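Side-chain contacts in hypothetical protein SA0798 (Staphylococcus aureus subsp. aureus N315, PDB 1XG8), which is of unknown function but belongs to the DUF1462 family of the thioredoxin clan, whose fold it probably shares: residues P37-K40 with R41-N45; T63-D66 with L67-I70; T101-I104 with D105-V109. All blocks are in the same frame, centred on the assembly; numbering follows the deposited sequence.

Contact 1 (P37-K40 with R41-N45); sequences PLLK and RKYPN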
loop_
_atom_site.group_PDB
_atom_site.type_symbol
_atom_site.label_atom_id
_atom_site.label_comp_id
_atom_site.label_asym_id
_atom_site.label_seq_id
_atom_site.Cartn_x
_atom_site.Cartn_y
_atom_site.Cartn_z
ATOM N N PRO A 37 6.736 1.523 10.323
ATOM C CA PRO A 37 6.698 1.627 11.787
ATOM C C PRO A 37 5.279 1.514 12.302
ATOM O O PRO A 37 5.025 0.880 13.312
ATOM C CB PRO A 37 7.286 3.009 12.058
ATOM C CG PRO A 37 8.166 3.240 10.891
ATOM C CD PRO A 37 7.318 2.742 9.746
ATOM N N LEU A 38 4.358 2.153 11.596
ATOM C CA LEU A 38 2.949 2.133 11.957
ATOM C C LEU A 38 2.461 0.716 12.252
ATOM O O LEU A 38 1.954 0.434 13.332
ATOM C CB LEU A 38 2.121 2.712 10.811
ATOM C CG LEU A 38 0.606 2.775 11.004
ATOM C CD1 LEU A 38 0.276 3.840 12.038
ATOM C CD2 LEU A 38 -0.074 3.083 9.672
ATOM N N LEU A 39 2.617 -0.174 11.281
ATOM C CA LEU A 39 2.159 -1.545 11.433
ATOM C C LEU A 39 2.942 -2.328 12.477
ATOM O O LEU A 39 2.366 -3.135 13.214
ATOM C CB LEU A 39 2.219 -2.260 10.087
ATOM C CG LEU A 39 1.448 -1.563 8.973
ATOM C CD1 LEU A 39 1.460 -2.451 7.747
ATOM C CD2 LEU A 39 0.023 -1.276 9.418
ATOM N N LYS A 40 4.251 -2.097 12.538
ATOM C CA LYS A 40 5.094 -2.781 13.513
ATOM C C LYS A 40 4.633 -2.454 14.932
ATOM O O LYS A 40 4.807 -3.246 15.860
ATOM C CB LYS A 40 6.554 -2.354 13.344
ATOM C CG LYS A 40 7.467 -2.836 14.472
ATOM C CD LYS A 40 8.878 -2.274 14.351
ATOM C CE LYS A 40 8.877 -0.751 14.362
ATOM N NZ LYS A 40 8.166 -0.210 15.557
ATOM N N ARG A 41 4.029 -1.282 15.087
ATOM C CA ARG A 41 3.553 -0.818 16.381
ATOM C C ARG A 41 2.123 -1.240 16.721
ATOM O O ARG A 41 1.845 -1.665 17.839
ATOM C CB ARG A 41 3.682 0.703 16.437
ATOM C CG ARG A 41 3.026 1.375 17.626
ATOM C CD ARG A 41 3.500 2.813 17.714
ATOM N NE ARG A 41 3.360 3.520 16.442
ATOM C CZ ARG A 41 4.305 4.290 15.901
ATOM N NH1 ARG A 41 5.468 4.456 16.517
ATOM N NH2 ARG A 41 4.084 4.901 14.741
ATOM N N LYS A 42 1.219 -1.128 15.756
ATOM C CA LYS A 42 -0.174 -1.489 15.980
ATOM C C LYS A 42 -0.443 -2.983 15.858
ATOM O O LYS A 42 -1.351 -3.501 16.508
ATOM C CB LYS A 42 -1.068 -0.710 15.016
ATOM C CG LYS A 42 -0.971 0.792 15.216
ATOM C CD LYS A 42 -1.890 1.540 14.283
ATOM C CE LYS A 42 -2.121 2.955 14.783
ATOM N NZ LYS A 42 -2.867 2.961 16.074
ATOM N N TYR A 43 0.339 -3.674 15.030
ATOM C CA TYR A 43 0.167 -5.114 14.865
ATOM C C TYR A 43 1.500 -5.825 15.042
ATOM O O TYR A 43 2.052 -6.395 14.100
ATOM C CB TYR A 43 -0.436 -5.426 13.498
ATOM C CG TYR A 43 -1.700 -4.641 13.231
ATOM C CD1 TYR A 43 -1.650 -3.412 12.565
ATOM C CD2 TYR A 43 -2.941 -5.098 13.686
ATOM C CE1 TYR A 43 -2.798 -2.657 12.360
ATOM C CE2 TYR A 43 -4.102 -4.343 13.487
ATOM C CZ TYR A 43 -4.015 -3.123 12.821
ATOM O OH TYR A 43 -5.139 -2.361 12.624
ATOM N N PRO A 44 2.017 -5.816 16.279
ATOM C CA PRO A 44 3.279 -6.414 16.723
ATOM C C PRO A 44 3.413 -7.887 16.393
ATOM O O PRO A 44 4.504 -8.360 16.078
ATOM C CB PRO A 44 3.255 -6.193 18.230
ATOM C CG PRO A 44 2.360 -5.019 18.400
ATOM C CD PRO A 44 1.266 -5.310 17.439
ATOM N N ASN A 45 2.302 -8.611 16.462
ATOM C CA ASN A 45 2.331 -10.042 16.208
ATOM C C ASN A 45 2.111 -10.450 14.768
ATOM O O ASN A 45 2.077 -11.639 14.465
ATOM C CB ASN A 45 1.313 -10.754 17.099
ATOM C CG ASN A 45 1.536 -10.471 18.575
ATOM O OD1 ASN A 45 2.634 -10.673 19.097
ATOM N ND2 ASN A 45 0.493 -9.998 19.255
#

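Contact 2 (T63-D66 with L67-I70); sequences TDHD and LQFI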
loop_
_atom_site.group_PDB
_atom_site.type_symbol
_atom_site.label_atom_id
_atom_site.label_comp_id
_atom_site.label_asym_id
_atom_site.label_seq_id
_atom_site.Cartn_x
_atom_site.Cartn_y
_atom_site.Cartn_z
ATOM N N THR A 63 4.734 -8.518 -11.284
ATOM C CA THR A 63 3.698 -9.555 -11.272
ATOM C C THR A 63 2.488 -9.116 -12.100
ATOM O O THR A 63 2.386 -7.951 -12.482
ATOM C CB THR A 63 3.236 -9.838 -9.832
ATOM O OG1 THR A 63 2.609 -8.669 -9.293
ATOM C CG2 THR A 63 4.425 -10.200 -8.962
ATOM N N ASP A 64 1.574 -10.037 -12.389
ATOM C CA ASP A 64 0.396 -9.665 -13.165
ATOM C C ASP A 64 -0.387 -8.638 -12.372
ATOM O O ASP A 64 -1.149 -7.847 -12.932
ATOM C CB ASP A 64 -0.511 -10.864 -13.437
ATOM C CG ASP A 64 -1.790 -10.464 -14.189
ATOM O OD1 ASP A 64 -1.689 -10.103 -15.388
ATOM O OD2 ASP A 64 -2.887 -10.495 -13.579
ATOM N N HIS A 65 -0.203 -8.671 -11.059
ATOM C CA HIS A 65 -0.876 -7.734 -10.176
ATOM C C HIS A 65 -0.155 -6.401 -10.119
ATOM O O HIS A 65 -0.798 -5.351 -10.179
ATOM C CB HIS A 65 -1.005 -8.337 -8.789
ATOM C CG HIS A 65 -2.195 -9.225 -8.652
ATOM N ND1 HIS A 65 -2.171 -10.401 -7.937
ATOM C CD2 HIS A 65 -3.450 -9.107 -9.149
ATOM C CE1 HIS A 65 -3.361 -10.973 -8.001
ATOM N NE2 HIS A 65 -4.155 -10.209 -8.730
ATOM N N ASP A 66 1.170 -6.438 -10.002
ATOM C CA ASP A 66 1.945 -5.204 -9.982
ATOM C C ASP A 66 1.525 -4.462 -11.226
ATOM O O ASP A 66 1.018 -3.340 -11.178
ATOM C CB ASP A 66 3.442 -5.481 -10.080
ATOM C CG ASP A 66 3.985 -6.148 -8.854
ATOM O OD1 ASP A 66 3.451 -5.878 -7.763
ATOM O OD2 ASP A 66 4.950 -6.929 -8.972
ATOM N N LEU A 67 1.732 -5.128 -12.352
ATOM C CA LEU A 67 1.394 -4.565 -13.642
ATOM C C LEU A 67 -0.069 -4.140 -13.688
ATOM O O LEU A 67 -0.407 -3.115 -14.272
ATOM C CB LEU A 67 1.712 -5.589 -14.739
ATOM C CG LEU A 67 1.615 -5.049 -16.163
ATOM C CD1 LEU A 67 0.164 -5.054 -16.602
ATOM C CD2 LEU A 67 2.202 -3.632 -16.228
ATOM N N GLN A 68 -0.928 -4.926 -13.054
ATOM C CA GLN A 68 -2.353 -4.635 -13.012
ATOM C C GLN A 68 -2.678 -3.317 -12.318
ATOM O O GLN A 68 -3.521 -2.557 -12.795
ATOM C CB GLN A 68 -3.095 -5.773 -12.322
ATOM C CG GLN A 68 -4.501 -5.412 -11.878
ATOM C CD GLN A 68 -5.332 -6.641 -11.584
ATOM O OE1 GLN A 68 -5.729 -7.366 -12.506
ATOM N NE2 GLN A 68 -5.588 -6.898 -10.298
ATOM N N PHE A 69 -2.027 -3.048 -11.188
ATOM C CA PHE A 69 -2.263 -1.797 -10.460
ATOM C C PHE A 69 -1.567 -0.614 -11.143
ATOM O O PHE A 69 -2.129 0.486 -11.239
ATOM C CB PHE A 69 -1.766 -1.919 -9.020
ATOM C CG PHE A 69 -2.656 -2.743 -8.146
ATOM C CD1 PHE A 69 -3.944 -2.308 -7.843
ATOM C CD2 PHE A 69 -2.208 -3.943 -7.610
ATOM C CE1 PHE A 69 -4.769 -3.052 -7.020
ATOM C CE2 PHE A 69 -3.026 -4.698 -6.784
ATOM C CZ PHE A 69 -4.310 -4.251 -6.487
ATOM N N ILE A 70 -0.342 -0.854 -11.610
ATOM C CA ILE A 70 0.439 0.169 -12.293
ATOM C C ILE A 70 -0.330 0.682 -13.507
ATOM O O ILE A 70 -0.242 1.856 -13.859
ATOM C CB ILE A 70 1.792 -0.388 -12.752
ATOM C CG1 ILE A 70 2.614 -0.807 -11.530
ATOM C CG2 ILE A 70 2.529 0.663 -13.576
ATOM C CD1 ILE A 70 3.959 -1.413 -11.858
#

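Contact 3 (T101-I104 with D105-V109); sequences TRFI and DQKLV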
loop_
_atom_site.group_PDB
_atom_site.type_symbol
_atom_site.label_atom_id
_atom_site.label_comp_id
_atom_site.label_asym_id
_atom_site.label_seq_id
_atom_site.Cartn_x
_atom_site.Cartn_y
_atom_site.Cartn_z
ATOM N N THR A 101 -5.698 0.707 9.094
ATOM C CA THR A 101 -6.060 -0.096 10.257
ATOM C C THR A 101 -7.383 -0.838 10.120
ATOM O O THR A 101 -7.479 -2.021 10.464
ATOM C CB THR A 101 -6.078 0.758 11.557
ATOM O OG1 THR A 101 -6.992 1.853 11.415
ATOM C CG2 THR A 101 -4.680 1.280 11.855
ATOM N N ARG A 102 -8.402 -0.163 9.612
ATOM C CA ARG A 102 -9.685 -0.821 9.461
ATOM C C ARG A 102 -9.624 -1.976 8.471
ATOM O O ARG A 102 -10.373 -2.937 8.592
ATOM C CB ARG A 102 -10.756 0.191 9.052
ATOM C CG ARG A 102 -11.116 1.145 10.180
ATOM C CD ARG A 102 -12.178 2.143 9.777
ATOM N NE ARG A 102 -12.481 3.052 10.880
ATOM C CZ ARG A 102 -13.395 4.017 10.836
ATOM N NH1 ARG A 102 -14.112 4.214 9.737
ATOM N NH2 ARG A 102 -13.602 4.785 11.900
ATOM N N PHE A 103 -8.734 -1.884 7.493
ATOM C CA PHE A 103 -8.589 -2.950 6.505
ATOM C C PHE A 103 -8.022 -4.198 7.192
ATOM O O PHE A 103 -8.491 -5.308 6.969
ATOM C CB PHE A 103 -7.652 -2.516 5.375
ATOM C CG PHE A 103 -7.490 -3.547 4.287
ATOM C CD1 PHE A 103 -8.404 -3.623 3.242
ATOM C CD2 PHE A 103 -6.429 -4.458 4.319
ATOM C CE1 PHE A 103 -8.266 -4.593 2.234
ATOM C CE2 PHE A 103 -6.281 -5.433 3.317
ATOM C CZ PHE A 103 -7.204 -5.498 2.271
ATOM N N ILE A 104 -7.010 -4.010 8.031
ATOM C CA ILE A 104 -6.402 -5.124 8.748
ATOM C C ILE A 104 -7.322 -5.615 9.863
ATOM O O ILE A 104 -7.580 -6.820 9.979
ATOM C CB ILE A 104 -5.040 -4.717 9.348
ATOM C CG1 ILE A 104 -4.046 -4.449 8.221
ATOM C CG2 ILE A 104 -4.507 -5.819 10.265
ATOM C CD1 ILE A 104 -2.724 -3.931 8.714
ATOM N N ASP A 105 -7.820 -4.686 10.679
ATOM C CA ASP A 105 -8.726 -5.034 11.777
ATOM C C ASP A 105 -9.892 -5.874 11.290
ATOM O O ASP A 105 -10.273 -6.858 11.926
ATOM C CB ASP A 105 -9.272 -3.775 12.442
ATOM C CG ASP A 105 -8.220 -3.039 13.227
ATOM O OD1 ASP A 105 -7.097 -3.580 13.381
ATOM O OD2 ASP A 105 -8.516 -1.921 13.701
ATOM N N GLN A 106 -10.459 -5.474 10.160
ATOM C CA GLN A 106 -11.577 -6.187 9.577
ATOM C C GLN A 106 -11.196 -7.644 9.354
ATOM O O GLN A 106 -12.007 -8.537 9.596
ATOM C CB GLN A 106 -11.983 -5.535 8.254
ATOM C CG GLN A 106 -13.202 -6.148 7.597
ATOM C CD GLN A 106 -12.951 -7.560 7.106
ATOM O OE1 GLN A 106 -11.908 -7.847 6.509
ATOM N NE2 GLN A 106 -13.909 -8.449 7.345
ATOM N N LYS A 107 -9.967 -7.883 8.896
ATOM C CA LYS A 107 -9.487 -9.246 8.653
ATOM C C LYS A 107 -9.336 -10.027 9.958
ATOM O O LYS A 107 -9.794 -11.164 10.064
ATOM C CB LYS A 107 -8.146 -9.210 7.914
ATOM C CG LYS A 107 -8.275 -9.154 6.401
ATOM C CD LYS A 107 -6.962 -8.742 5.761
ATOM C CE LYS A 107 -6.822 -9.286 4.348
ATOM N NZ LYS A 107 -8.046 -9.115 3.541
ATOM N N LEU A 108 -8.699 -9.404 10.945
ATOM C CA LEU A 108 -8.483 -10.021 12.250
ATOM C C LEU A 108 -9.800 -10.477 12.865
ATOM O O LEU A 108 -9.913 -11.588 13.390
ATOM C CB LEU A 108 -7.817 -9.024 13.203
ATOM C CG LEU A 108 -6.463 -8.486 12.765
ATOM C CD1 LEU A 108 -5.935 -7.530 13.819
ATOM C CD2 LEU A 108 -5.502 -9.648 12.549
ATOM N N VAL A 109 -10.789 -9.593 12.798
ATOM C CA VAL A 109 -12.115 -9.835 13.347
ATOM C C VAL A 109 -12.922 -10.881 12.590
ATOM O O VAL A 109 -13.645 -11.658 13.195
ATOM C CB VAL A 109 -12.921 -8.500 13.400
ATOM C CG1 VAL A 109 -14.416 -8.761 13.387
ATOM C CG2 VAL A 109 -12.532 -7.721 14.645
HETATM O O HOH W 1 -8.999 0.680 12.809
#

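Contact 1 (P37-K40 with R41-N45)
Lys42 reaches back over Leu38, one helical turn earlier. Its CB and CG both rest against the Leu38 carbonyl, with CG 3.5 Å from Leu38 O. CD then passes to the methyl Leu38 CD1, and CE makes the nearest side-chain approach, 3.8 Å from Leu38 CD1. The last torsion bends the chain (chi4 -66°), and NZ leads away from Leu38. Lys42 thus passes aslant the buried leucine. In the backbone, Lys42 N donates to Leu38 O at 3.0 Å with an angle of 162°, a regular i to i+4 bond. This is the C-terminal turn of helix 28-42, the helix of a beta-alpha-beta unit with strands 8-14 and 48-54. Tyr43, the first residue past helical backbone angles, still gives its N to Leu39 O at 2.8 Å. Leu39 O lies at the edge of the tyrosine ring, near its plane; Tyr43 CD1 is 4.2 Å from Leu39 CD2, while Leu39 also packs on Phe48 and Tyr50 of strand 48-54. The phenol OH probably bonds to Asp105 of helix 97-110. The Arg41 guanidinium has Pro37 O over one face, 4.2 Å above its plane and displaced from the centre of the group.

Contact 2 (T63-D66 with L67-I70)
A capping box built by Thr63 and Asp66 starts helix 64-74, and the turn it organises brings residues 63-66 against 67-70, where Leu67 N donates to Thr63 O at 2.9 Å. In the box, Thr63 OG1 accepts from Asp66 N at 2.7 Å, and more weakly from His65 N. The reciprocal bond runs from Thr63 N to Asp66 OD2 at 2.8 Å; it is straight at the hydrogen (166°), but the donor stands above the carboxylate plane. The Asp66 side chain folds back to this place because its CG lies beside its own backbone N (chi1 -69°). Its other oxygen, OD1, is bonded to Tyr13 OH, so both oxygens of this buried carboxylate have partners, one on the helix start and one on strand 8-14. The helix packs on the sheet of what is probably a thioredoxin-like fold: Asp66 and Ile70 touch Ile53 of strand 48-54, and Phe69 touches Leu82 and Thr84 of strand 82-85. Ile70 contributes from the next turn, its CG1 lying 3.0 Å from Asp66 O, the oxygen that also receives Ile70 N. His65 O receives Phe69 N and also has the ring atom Phe69 CD2 3.3 Å away. On another side of the helix, His65 and Gln68 run alongside each other in the same direction. Gln68 NE2 sits near the plane of the imidazole at its edge, 3.3 Å from His65 CD2, with the amide turned 63° from the ring, and the imidazole NE2 of His65 is farther from this amide nitrogen, at 3.9 Å.

Contact 3 (T101-I104 with D105-V109)
Ile104, Asp105 and Phe103 carry this i to i+4 contact within helix 97-110, the C-terminal helix of the probably thioredoxin-like fold. Ile104 and Leu108 project in parallel from successive turns. The branch methyl Ile104 CG2 does the touching, 4.1 Å from Leu108 CG, while Ile104 O takes the Leu108 backbone N at 3.0 Å. The same oxygen also receives a weak, strongly bent bond from Lys107 N. The isoleucine is buried, packing on Leu39, Tyr43 and Met85, whereas Phe103 lies toward strands 82-85 and 88-92 against Met85, Glu88 and Val90. With its CG set opposite the backbone N (chi1 -178°), the Phe103 ring extends beside the Lys107 chain. Lys107 CE is 4.0 Å from Phe103 CE2, and Lys107 NZ is 3.9 Å from Phe103 CZ, coming in obliquely to the ring. The ammonium has its polar partner in Glu88, with which it forms a salt bridge; the phenylalanine accompanies the aliphatic arm on its way there. Asp105 turns back to the preceding turn. Its backbone N donates to Thr101 O at 2.7 Å in a nearly straight bond (167°), and its carboxylate carbon CG comes 3.0 Å from that oxygen. While Asp105 OD1 faces Tyr43, Asp105 OD2 accepts from a water at 2.8 Å. Thr101 OG1, itself hydrogen-bonded to Lys98 O, lies 2.7 Å from this water, which bridges the carboxylate to the hydroxyl one turn back.

Contacts 1, 2 and 3 come in series along the chain, on helices 28-42, 64-74 and 97-110. All three helices pack on the mixed four-stranded sheet, ordered 48-54, 8-14, 82-85, 88-92. Contacts 1 and 3 are neighbours, with centres about 13 Å apart. Tyr43 joins their two helices: its OH lies a very short 2.4 Å from Asp105 OD1, a probable hydrogen bond. Contacts 1 and 2 lie on opposite sides of the chain's centre, about 26 Å apart between centres; those of contacts 2 and 3 are about 24 Å apart. Contact 2 touches neither of the others, an arrangement consistent with a thioredoxin-like sheet flanked by helices.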